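Local coordinates for galactose-binding-like protein (Bacteroides thetaiotaomicron, PDB 7M1B) that probably binds glycans as a SusE-like, galactose-binding-like protein of a gut bacterium, in a family for which a degradative capacity has been proposed, at residues W292-R297 against R353-K358; T208-F213 against F258-G263; T265-R270 against I349-Y354. All coordinates share one frame; numbering follows the deposited sequence.

In the fold
All three contacts belong to one curled antiparallel sheet, and the loops leading into it, in the galactose-binding-like part of the chain. Strand 352-362 is central: contact 1 sets it against 292-297, and contact 3 sets the chain leading into it against 265-270. Strand 256-274 serves both contact 2 and contact 3, turning a corner between them. The centres of contacts 1 and 2 lie about 11 Å apart. Those of contacts 1 and 3 are about 10 Å apart. Arg353, common to contacts 1 and 3, reaches into contact 2, where its NE makes a salt bridge of 2.8 Å with Asp261 OD1. Contacts 1 and 3 also pack together, Ile355 CD1 lying 4.0 Å from Leu268 CD1.

Contact 1 of 3, residues W292-R297 against R353-K358; sequences WEVWGR and RYIRFK
Trp292 lies alongside Phe357, its NE1 3.3 Å from Phe357 CE2; the planes are 15° apart but slid, so the rings barely overlap. Glu293 trades two backbone bonds with Lys358. Its carboxylate takes the indole N-H of Trp295, OE1 to NE1 2.8 Å, in the ring plane, and a water bridges that OE1 to Lys358 NZ. Lys358 CG is anti to the backbone N (chi1 -176°), and the chain runs out extended beside Glu293 and Trp295, CD 3.6 Å from Glu293 OE1. Val294 turns to the other face, where CG2 sits over the Phe357 ring, 4.1 Å from its centroid. Alternating hydrogen-bonded and non-hydrogen-bonded pairs make this a regular antiparallel ladder of what is probably the beta-sandwich of a galactose-binding-like domain. With an alanine in place of Phe357, Val294 CG2 and the Trp292 indole would probably lose their shared aromatic partner and face a gap. Trp295 exchanges two backbone hydrogen bonds with Arg356, while its ring meets Trp307 edge-to-face. Gly296 CA makes a CA-H...O contact of 3.1 Å with Tyr354 O. At Arg297 the ladder ends in a classic beta bulge: its O accepts from Tyr354 N at 2.9 Å and from Arg353 N at 2.8 Å.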
# COMPACT_ATOMS: atom_id res chain seq x y z
N TRP A 292 -10.99 -0.59 1.93
CA TRP A 292 -10.68 -0.47 0.51
C TRP A 292 -9.39 -1.25 0.22
O TRP A 292 -8.66 -1.69 1.12
CB TRP A 292 -10.51 1.03 0.16
CG TRP A 292 -9.29 1.72 0.74
CD1 TRP A 292 -8.08 1.98 0.12
CD2 TRP A 292 -9.23 2.37 2.03
NE1 TRP A 292 -7.25 2.64 1.00
CE2 TRP A 292 -7.93 2.95 2.16
CE3 TRP A 292 -10.13 2.49 3.11
CZ2 TRP A 292 -7.53 3.65 3.32
CZ3 TRP A 292 -9.72 3.16 4.26
CH2 TRP A 292 -8.44 3.77 4.35
N GLU A 293 -9.10 -1.37 -1.07
CA GLU A 293 -7.85 -1.85 -1.56
C GLU A 293 -7.15 -0.76 -2.35
O GLU A 293 -7.80 0.01 -3.03
CB GLU A 293 -8.01 -3.07 -2.45
CG GLU A 293 -8.78 -4.18 -1.71
CD GLU A 293 -9.24 -5.31 -2.61
OE1 GLU A 293 -9.27 -5.11 -3.88
OE2 GLU A 293 -9.70 -6.33 -2.03
N VAL A 294 -5.82 -0.79 -2.30
CA VAL A 294 -5.02 0.07 -3.17
C VAL A 294 -4.38 -0.79 -4.24
O VAL A 294 -3.80 -1.83 -3.88
CB VAL A 294 -3.92 0.80 -2.36
CG1 VAL A 294 -3.19 1.74 -3.34
CG2 VAL A 294 -4.57 1.65 -1.25
N TRP A 295 -4.58 -0.43 -5.52
CA TRP A 295 -4.02 -1.16 -6.64
C TRP A 295 -3.09 -0.25 -7.40
O TRP A 295 -3.20 1.00 -7.33
CB TRP A 295 -5.20 -1.57 -7.57
CG TRP A 295 -6.05 -2.69 -6.99
CD1 TRP A 295 -6.89 -2.64 -5.90
CD2 TRP A 295 -6.08 -4.06 -7.47
NE1 TRP A 295 -7.48 -3.86 -5.70
CE2 TRP A 295 -7.04 -4.73 -6.68
CE3 TRP A 295 -5.56 -4.73 -8.58
CZ2 TRP A 295 -7.33 -6.11 -6.84
CZ3 TRP A 295 -5.83 -6.08 -8.75
CH2 TRP A 295 -6.74 -6.75 -7.92
N GLY A 296 -2.19 -0.84 -8.17
CA GLY A 296 -1.29 0.05 -8.93
C GLY A 296 -0.77 -0.58 -10.21
O GLY A 296 -0.81 -1.82 -10.37
N ARG A 297 -0.12 0.22 -11.07
CA ARG A 297 0.66 -0.28 -12.20
C ARG A 297 1.71 0.75 -12.59
O ARG A 297 1.56 1.96 -12.33
CB ARG A 297 -0.29 -0.59 -13.36
CG ARG A 297 -1.06 0.61 -13.92
CD ARG A 297 -2.15 0.20 -14.93
NE ARG A 297 -1.59 -0.45 -16.10
CZ ARG A 297 -2.30 -1.22 -16.92
NH1 ARG A 297 -3.61 -1.38 -16.71
NH2 ARG A 297 -1.70 -1.74 -17.99
N ARG A 353 3.23 3.60 -10.72
CA ARG A 353 3.07 5.05 -10.94
C ARG A 353 1.58 5.38 -10.84
O ARG A 353 1.26 6.43 -10.28
CB ARG A 353 3.55 5.40 -12.36
CG ARG A 353 3.20 6.84 -12.74
CD ARG A 353 3.90 7.29 -14.01
NE ARG A 353 3.43 8.63 -14.35
CZ ARG A 353 4.05 9.52 -15.12
NH1 ARG A 353 5.31 9.32 -15.52
NH2 ARG A 353 3.43 10.68 -15.29
N TYR A 354 0.70 4.58 -11.51
CA TYR A 354 -0.72 4.83 -11.48
C TYR A 354 -1.35 4.11 -10.32
O TYR A 354 -1.01 2.95 -10.09
CB TYR A 354 -1.38 4.52 -12.83
CG TYR A 354 -0.74 5.20 -14.00
CD1 TYR A 354 -1.06 6.54 -14.32
CD2 TYR A 354 0.34 4.63 -14.67
CE1 TYR A 354 -0.42 7.21 -15.37
CE2 TYR A 354 1.06 5.31 -15.64
CZ TYR A 354 0.70 6.62 -15.97
OH TYR A 354 1.35 7.29 -16.98
N ILE A 355 -2.31 4.74 -9.65
CA ILE A 355 -2.88 4.19 -8.41
C ILE A 355 -4.40 4.18 -8.51
O ILE A 355 -4.98 5.17 -8.89
CB ILE A 355 -2.40 4.98 -7.15
CG1 ILE A 355 -0.87 5.06 -6.99
CG2 ILE A 355 -3.06 4.49 -5.89
CD1 ILE A 355 -0.28 3.68 -6.76
N ARG A 356 -5.02 3.10 -8.00
CA ARG A 356 -6.46 3.10 -7.81
C ARG A 356 -6.79 2.80 -6.35
O ARG A 356 -6.14 1.93 -5.70
CB ARG A 356 -7.11 2.03 -8.67
CG ARG A 356 -7.45 2.51 -10.08
CD ARG A 356 -7.98 1.42 -10.96
NE ARG A 356 -8.76 2.10 -11.99
CZ ARG A 356 -9.54 1.46 -12.87
NH1 ARG A 356 -9.46 0.10 -12.97
NH2 ARG A 356 -10.30 2.08 -13.72
N PHE A 357 -7.83 3.48 -5.85
CA PHE A 357 -8.48 3.09 -4.61
C PHE A 357 -9.80 2.43 -4.97
O PHE A 357 -10.64 3.00 -5.62
CB PHE A 357 -8.75 4.33 -3.74
CG PHE A 357 -7.58 4.73 -2.88
CD1 PHE A 357 -6.34 4.93 -3.46
CD2 PHE A 357 -7.75 5.08 -1.56
CE1 PHE A 357 -5.23 5.28 -2.67
CE2 PHE A 357 -6.65 5.40 -0.74
CZ PHE A 357 -5.41 5.54 -1.33
N LYS A 358 -9.87 1.10 -4.65
CA LYS A 358 -11.09 0.34 -4.84
C LYS A 358 -11.82 0.34 -3.51
O LYS A 358 -11.38 -0.32 -2.54
CB LYS A 358 -10.73 -1.09 -5.29
CG LYS A 358 -11.96 -1.94 -5.61
CD LYS A 358 -11.52 -3.40 -6.03
CE LYS A 358 -12.66 -4.21 -6.86
NZ LYS A 358 -12.13 -5.55 -7.41
O HOH W 1 -10.91 -6.77 -5.22

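Contact 2 of 3, residues T208-F213 against F258-G263; sequences TKFKTF and FTFDMG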
# COMPACT_ATOMS: atom_id res chain seq x y z
N THR A 208 3.23 17.58 -5.82
CA THR A 208 2.86 18.44 -6.92
C THR A 208 2.80 17.72 -8.25
O THR A 208 2.06 18.18 -9.14
CB THR A 208 3.88 19.59 -7.08
OG1 THR A 208 5.13 19.13 -7.62
CG2 THR A 208 4.18 20.34 -5.81
N LYS A 209 3.34 16.46 -8.29
CA LYS A 209 3.28 15.66 -9.52
C LYS A 209 2.03 14.75 -9.54
O LYS A 209 1.72 14.22 -10.62
CB LYS A 209 4.54 14.79 -9.71
CG LYS A 209 5.89 15.54 -9.70
CD LYS A 209 7.07 14.65 -9.98
CE LYS A 209 8.36 15.43 -10.23
NZ LYS A 209 9.39 14.53 -10.80
N PHE A 210 1.24 14.73 -8.45
CA PHE A 210 0.06 13.86 -8.42
C PHE A 210 -1.12 14.51 -9.15
O PHE A 210 -1.42 15.74 -8.96
CB PHE A 210 -0.41 13.62 -6.97
CG PHE A 210 0.41 12.59 -6.24
CD1 PHE A 210 1.78 12.78 -5.96
CD2 PHE A 210 -0.22 11.47 -5.67
CE1 PHE A 210 2.48 11.82 -5.26
CE2 PHE A 210 0.51 10.54 -4.94
CZ PHE A 210 1.88 10.72 -4.72
N LYS A 211 -1.72 13.79 -10.08
CA LYS A 211 -2.80 14.30 -10.95
C LYS A 211 -3.96 13.33 -11.07
O LYS A 211 -3.76 12.09 -11.02
CB LYS A 211 -2.23 14.60 -12.34
CG LYS A 211 -1.15 15.67 -12.40
CD LYS A 211 -1.71 17.08 -12.00
CE LYS A 211 -0.56 18.02 -11.70
NZ LYS A 211 -0.97 19.45 -11.53
N THR A 212 -5.18 13.84 -11.25
CA THR A 212 -6.29 12.99 -11.61
C THR A 212 -5.95 12.23 -12.89
O THR A 212 -5.29 12.76 -13.80
CB THR A 212 -7.54 13.84 -11.84
OG1 THR A 212 -7.74 14.65 -10.67
CG2 THR A 212 -8.78 12.97 -12.06
N PHE A 213 -6.33 10.92 -12.91
CA PHE A 213 -6.14 10.13 -14.12
C PHE A 213 -7.43 9.36 -14.39
O PHE A 213 -7.54 8.13 -14.13
CB PHE A 213 -4.91 9.21 -13.99
CG PHE A 213 -4.29 8.84 -15.32
CD1 PHE A 213 -3.37 9.69 -15.94
CD2 PHE A 213 -4.71 7.71 -16.02
CE1 PHE A 213 -2.83 9.36 -17.18
CE2 PHE A 213 -4.21 7.44 -17.29
CZ PHE A 213 -3.24 8.23 -17.85
N PHE A 258 -11.53 5.06 -7.88
CA PHE A 258 -10.99 6.21 -8.58
C PHE A 258 -9.50 5.98 -8.83
O PHE A 258 -8.90 5.09 -8.24
CB PHE A 258 -11.24 7.57 -7.89
CG PHE A 258 -10.66 7.68 -6.49
CD1 PHE A 258 -9.31 7.74 -6.28
CD2 PHE A 258 -11.48 7.71 -5.37
CE1 PHE A 258 -8.78 7.84 -5.00
CE2 PHE A 258 -10.96 7.84 -4.09
CZ PHE A 258 -9.60 7.87 -3.89
N THR A 259 -8.97 6.76 -9.79
CA THR A 259 -7.64 6.55 -10.36
C THR A 259 -6.86 7.84 -10.38
O THR A 259 -7.39 8.88 -10.81
CB THR A 259 -7.67 6.01 -11.83
OG1 THR A 259 -8.63 4.95 -11.89
CG2 THR A 259 -6.31 5.57 -12.30
N PHE A 260 -5.59 7.77 -9.93
CA PHE A 260 -4.78 8.98 -10.09
C PHE A 260 -3.35 8.58 -10.52
O PHE A 260 -2.99 7.40 -10.53
CB PHE A 260 -4.70 9.82 -8.81
CG PHE A 260 -4.25 9.14 -7.55
CD1 PHE A 260 -2.89 9.12 -7.26
CD2 PHE A 260 -5.15 8.49 -6.70
CE1 PHE A 260 -2.47 8.57 -6.04
CE2 PHE A 260 -4.71 7.92 -5.51
CZ PHE A 260 -3.37 7.96 -5.17
N ASP A 261 -2.61 9.57 -10.99
CA ASP A 261 -1.23 9.38 -11.46
C ASP A 261 -0.34 10.00 -10.39
O ASP A 261 -0.38 11.23 -10.17
CB ASP A 261 -1.11 10.04 -12.85
CG ASP A 261 0.25 9.96 -13.51
OD1 ASP A 261 1.11 9.33 -12.90
OD2 ASP A 261 0.45 10.64 -14.58
N MET A 262 0.62 9.27 -9.89
CA MET A 262 1.62 9.81 -8.96
C MET A 262 2.63 10.75 -9.67
O MET A 262 3.29 11.55 -9.01
CB MET A 262 2.39 8.71 -8.25
CG MET A 262 1.43 7.82 -7.34
SD MET A 262 2.44 6.92 -6.13
CE MET A 262 3.31 5.83 -7.25
N GLY A 263 2.70 10.69 -11.00
CA GLY A 263 3.57 11.52 -11.79
C GLY A 263 5.04 11.08 -11.80
O GLY A 263 5.91 11.73 -12.44
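The Phe210 ring carries Met262 CA squarely over the centre of one face, 4.0 Å from the centroid, and Phe260 CE1 at its edge, 3.7 Å from Phe210 CD2. The two phenylalanine rings run side by side in the same direction and meet rim to rim, their planes 30° apart. Further out along Met262, CG touches Phe210 CE2 and the sulfur comes to 5.0 Å from the ring centroid at a slant, a Met-aromatic contact. Phe232 packs on both rings, and Phe376 of strand 370-380 closes on Phe210 and Met262.

On the other side of the strand, Phe213 sends CD1 against Asp261 CB at 3.8 Å, with the ring standing at a right angle to the carboxylate. Asp261 CG is anti to the backbone N (chi1 180°), which carries the carboxylate out beside that ring. There OD1 takes the backbone N-H of Gly263 at 2.8 Å, from above the carboxylate plane. The same oxygen forms a salt bridge with Arg353 NE, so two separate parts of the chain grip it.

Between these layers the backbones join. Lys211 and Asp261 form a hydrogen-bonded pair, the bond from Asp261 N to Lys211 O being 2.8 Å long and nearly straight. Phe213 N then donates to Thr259 O at 3.1 Å. Gly263 takes a positive phi, and its CA comes 3.5 Å from Lys209 O, a CA-H...O contact. The whole is a short antiparallel edge strand laid on the long strand 256-274; the pairing with 211-212 gives way to an Asx turn, Asp261 OD1 to Gly263 N, where the long strand turns a corner.

Contact 3 of 3, residues T265-R270 against I349-Y354; sequences TAQLSR and IPPVRY
Gln267 gives the one direct side-chain hydrogen bond across this contact: NE2 meets Ile349 O at 3.0 Å in an almost perfectly straight line, 178° at the hydrogen. The acceptor lies in the plane of the amide, whereas the donor arrives from above the carbonyl plane of Ile349. Gln267 CG stands anti to the backbone N (chi1 -167°) and the chain bends at the next bond, which brings the amide over to the carbonyl of Ile349. Its OE1 then rests beside Pro351, 3.6 Å from CG of that ring.

Two backbone bonds make the sheet pairing proper. Ala266 N donates to Val352 O at 2.9 Å, and Val352 N donates to Ala266 O in turn, an antiparallel hydrogen-bonded pair. Beyond it the chains part, and a water fills in for the missing ladder, accepting from Leu268 N and donating to both Ala266 O and Pro350 O. Pro351, which has no N-H to offer, still brings its CA to 3.4 Å from Ala266 O. At the opposite end, a second water links Thr265 OG1 with Arg353 NH1, though that guanidinium is chiefly held by its salt bridge to Asp261.

Around this polar seam the packing is modest. Thr265 CG2 touches Pro351 CB at 3.7 Å, and Thr265 OG1 lies against Arg353 CB. On the buried side Leu268 CD1 meets Val352 CG2 at 3.7 Å, the two side chains crossing at about a right angle, while Ile349 CD1 nears Leu268 O.

Segment 265-270 is flanked by strand 370-380 and the residue after it, through backbone bonds from Gln267 to Thr379 and from Thr265 to Ile381. Leu313 of strand 311-317 packs on Ile349 and Val352, and Met262 touches Leu268 from further back along strand 256-274.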
# COMPACT_ATOMS: atom_id res chain seq x y z
N THR A 265 7.42 7.02 -11.04
CA THR A 265 7.34 5.62 -10.60
C THR A 265 8.09 5.46 -9.28
O THR A 265 9.19 6.00 -9.13
CB THR A 265 7.97 4.73 -11.67
OG1 THR A 265 7.16 4.91 -12.85
CG2 THR A 265 7.87 3.25 -11.29
N ALA A 266 7.56 4.64 -8.38
CA ALA A 266 8.19 4.48 -7.07
C ALA A 266 7.90 3.09 -6.50
O ALA A 266 6.87 2.52 -6.78
CB ALA A 266 7.69 5.56 -6.11
N GLN A 267 8.82 2.62 -5.65
CA GLN A 267 8.61 1.49 -4.76
C GLN A 267 7.95 2.04 -3.51
O GLN A 267 8.54 2.87 -2.83
CB GLN A 267 9.98 0.83 -4.43
CG GLN A 267 9.82 -0.55 -3.77
CD GLN A 267 9.19 -1.63 -4.63
OE1 GLN A 267 9.56 -1.87 -5.78
NE2 GLN A 267 8.24 -2.32 -4.04
N LEU A 268 6.69 1.65 -3.21
CA LEU A 268 5.94 2.28 -2.14
C LEU A 268 6.14 1.57 -0.81
O LEU A 268 6.13 0.31 -0.72
CB LEU A 268 4.46 2.26 -2.53
CG LEU A 268 4.11 3.14 -3.72
CD1 LEU A 268 2.59 3.05 -4.07
CD2 LEU A 268 4.46 4.62 -3.45
N SER A 269 6.20 2.37 0.25
CA SER A 269 6.33 1.92 1.62
C SER A 269 5.00 2.00 2.36
O SER A 269 4.60 1.04 2.99
CB SER A 269 7.43 2.60 2.39
OG SER A 269 7.22 4.04 2.36
N ARG A 270 4.40 3.17 2.39
CA ARG A 270 3.19 3.38 3.19
C ARG A 270 2.51 4.66 2.73
O ARG A 270 3.06 5.39 1.88
CB ARG A 270 3.68 3.56 4.64
CG ARG A 270 4.47 4.83 4.88
CD ARG A 270 5.06 4.85 6.33
NE ARG A 270 5.75 6.12 6.61
CZ ARG A 270 5.23 7.29 7.03
NH1 ARG A 270 3.94 7.46 7.27
NH2 ARG A 270 6.05 8.31 7.21
N ILE A 349 5.52 -6.03 -3.88
CA ILE A 349 4.76 -5.31 -4.90
C ILE A 349 5.80 -4.76 -5.88
O ILE A 349 6.95 -4.59 -5.47
CB ILE A 349 3.87 -4.20 -4.29
CG1 ILE A 349 4.72 -3.22 -3.46
CG2 ILE A 349 2.69 -4.79 -3.49
CD1 ILE A 349 4.00 -1.92 -3.03
N PRO A 350 5.45 -4.52 -7.15
CA PRO A 350 6.37 -3.99 -8.15
C PRO A 350 6.39 -2.47 -7.94
O PRO A 350 5.48 -1.93 -7.28
CB PRO A 350 5.66 -4.30 -9.49
CG PRO A 350 4.19 -4.41 -9.17
CD PRO A 350 4.10 -4.76 -7.70
N PRO A 351 7.35 -1.74 -8.55
CA PRO A 351 7.27 -0.28 -8.63
C PRO A 351 5.99 0.06 -9.38
O PRO A 351 5.62 -0.65 -10.31
CB PRO A 351 8.47 0.08 -9.53
CG PRO A 351 9.46 -1.06 -9.28
CD PRO A 351 8.54 -2.27 -9.26
N VAL A 352 5.38 1.19 -9.02
CA VAL A 352 4.11 1.59 -9.66
C VAL A 352 4.12 3.12 -9.84
O VAL A 352 4.94 3.81 -9.20
CB VAL A 352 2.83 1.16 -8.91
CG1 VAL A 352 2.65 -0.36 -8.97
CG2 VAL A 352 2.86 1.63 -7.47
N ARG A 353 3.23 3.60 -10.72
CA ARG A 353 3.07 5.05 -10.94
C ARG A 353 1.58 5.38 -10.84
O ARG A 353 1.26 6.43 -10.28
CB ARG A 353 3.55 5.40 -12.36
CG ARG A 353 3.20 6.84 -12.74
CD ARG A 353 3.90 7.29 -14.01
NE ARG A 353 3.43 8.63 -14.35
CZ ARG A 353 4.05 9.52 -15.12
NH1 ARG A 353 5.31 9.32 -15.52
NH2 ARG A 353 3.43 10.68 -15.29
N TYR A 354 0.70 4.58 -11.51
CA TYR A 354 -0.72 4.83 -11.48
C TYR A 354 -1.35 4.11 -10.32
O TYR A 354 -1.01 2.95 -10.09
CB TYR A 354 -1.38 4.52 -12.83
CG TYR A 354 -0.74 5.20 -14.00
CD1 TYR A 354 -1.06 6.54 -14.32
CD2 TYR A 354 0.34 4.63 -14.67
CE1 TYR A 354 -0.42 7.21 -15.37
CE2 TYR A 354 1.06 5.31 -15.64
CZ TYR A 354 0.70 6.62 -15.97
OH TYR A 354 1.35 7.29 -16.98
O HOH W 2 7.49 7.32 -14.49
O HOH W 3 5.52 0.18 -5.41